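Local coordinates for leucyl-trna synthetase (Plasmodium knowlesi, PDB 5FOF), which joins leucine to its cognate tRNA at the expense of ATP, and is represented by the editing domain, which probably hydrolyses wrongly charged tRNA, at residues A[148-151]-A[156-159]. Residues are numbered along the deposited sequence; the frame is centred on the assembly and turned at random.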
loop_
_atom_site.group_PDB
_atom_site.type_symbol
_atom_site.label_atom_id
_atom_site.label_comp_id
_atom_site.label_asym_id
_atom_site.label_seq_id
_atom_site.Cartn_x
_atom_site.Cartn_y
_atom_site.Cartn_z
ATOM N N ASN A 148 15.616 1.392 2.547
ATOM C CA ASN A 148 15.447 1.113 1.125
ATOM C C ASN A 148 14.874 2.304 0.353
ATOM O O ASN A 148 15.382 2.644 -0.701
ATOM C CB ASN A 148 14.607 -0.154 0.928
ATOM C CG ASN A 148 15.386 -1.410 1.253
ATOM O OD1 ASN A 148 16.543 -1.538 0.870
ATOM N ND2 ASN A 148 14.758 -2.343 1.957
ATOM N N LEU A 149 13.839 2.939 0.898
ATOM C CA LEU A 149 13.244 4.117 0.284
ATOM C C LEU A 149 14.260 5.279 0.194
ATOM O O LEU A 149 14.330 5.992 -0.823
ATOM C CB LEU A 149 11.990 4.547 1.049
ATOM C CG LEU A 149 10.745 3.663 0.953
ATOM C CD1 LEU A 149 9.649 4.161 1.898
ATOM C CD2 LEU A 149 10.215 3.636 -0.457
ATOM N N ALA A 150 15.053 5.452 1.252
ATOM C CA ALA A 150 16.083 6.494 1.289
ATOM C C ALA A 150 17.200 6.279 0.242
ATOM O O ALA A 150 17.622 7.245 -0.439
ATOM C CB ALA A 150 16.674 6.600 2.696
ATOM N N TYR A 151 17.657 5.027 0.120
ATOM C CA TYR A 151 18.638 4.648 -0.903
ATOM C C TYR A 151 18.102 4.665 -2.345
ATOM O O TYR A 151 18.893 4.770 -3.284
ATOM C CB TYR A 151 19.285 3.295 -0.591
ATOM C CG TYR A 151 20.203 3.338 0.609
ATOM C CD1 TYR A 151 21.261 4.240 0.670
ATOM C CD2 TYR A 151 20.028 2.468 1.680
ATOM C CE1 TYR A 151 22.107 4.280 1.766
ATOM C CE2 TYR A 151 20.866 2.506 2.782
ATOM C CZ TYR A 151 21.908 3.413 2.822
ATOM O OH TYR A 151 22.757 3.455 3.915
ATOM N N PRO A 156 14.638 11.674 2.255
ATOM C CA PRO A 156 15.972 12.136 2.648
ATOM C C PRO A 156 16.483 11.425 3.887
ATOM O O PRO A 156 15.712 10.767 4.591
ATOM C CB PRO A 156 15.733 13.607 2.977
ATOM C CG PRO A 156 14.341 13.640 3.521
ATOM C CD PRO A 156 13.582 12.527 2.841
ATOM N N MET A 157 17.776 11.582 4.157
ATOM C CA MET A 157 18.377 11.153 5.426
ATOM C C MET A 157 18.620 12.386 6.290
ATOM O O MET A 157 18.952 13.445 5.761
ATOM C CB MET A 157 19.676 10.396 5.171
ATOM C CG MET A 157 19.575 9.390 4.037
ATOM S SD MET A 157 20.814 8.089 4.155
ATOM C CE MET A 157 21.019 7.775 2.404
ATOM N N LEU A 158 18.427 12.247 7.603
ATOM C CA LEU A 158 18.574 13.356 8.571
ATOM C C LEU A 158 20.009 13.493 9.085
ATOM O O LEU A 158 20.667 12.490 9.367
ATOM C CB LEU A 158 17.624 13.162 9.768
ATOM C CG LEU A 158 17.510 14.235 10.870
ATOM C CD1 LEU A 158 17.049 15.588 10.337
ATOM C CD2 LEU A 158 16.550 13.766 11.968
ATOM N N SER A 159 20.471 14.737 9.239
ATOM C CA SER A 159 21.819 15.020 9.747
ATOM C C SER A 159 21.929 16.410 10.383
ATOM O O SER A 159 21.186 17.311 10.019
ATOM C CB SER A 159 22.823 14.897 8.594
ATOM O OG SER A 159 24.156 14.984 9.051
#
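Ala150 and Tyr151, at the end of helix 143-151, meet the side chain of Met157, on strand 157-158. The contact is small and apolar, burying 145 Å² over both sides. Ala150 is the first residue of 148-151 to touch 156-159. Its CA lies 5.8 Å from the CA of Pro156, the nearest pair of CA atoms across the two segments. Its methyl points toward the strand, and Ala150 CB lies 4.2 Å from Met157 CG. The contact is with the near part of the methionine chain.

Tyr151 follows and takes the far part. Its CB points away from the strand, but the ring end comes back nearer to it. Met157 CE lies 3.7 Å from Tyr151 CE1 and 3.9 Å from Tyr151 CD1. The methyl lies near the CD1-CE1 bond of the ring and meets it obliquely. The sulfur is farther off: Met157 SD is 5.3 Å from the centroid of the Tyr151 ring, 35° off the ring normal. This is a Met-aromatic contact. The two side chains cross at about a right angle. Met157 CG stands anti to its own carbonyl carbon (chi1 -44°), and the bend at chi3 (-149°) brings the methyl to the tyrosine. One methionine thus spans both helix residues, CG at the alanine and CE at the ring.

The tyrosine ring also packs edge-to-face with Tyr121. Backbone hydrogen bonds join Met157 to Asn124 and Met126, and strand 157-158 pairs in parallel with strand 125-126. Pro156 and Leu158 rest on Ile131 of helix 128-134. The contact therefore closes the short connection of residues 152-155, packing the last turn of helix 143-151 against the small two-stranded sheet within the editing domain.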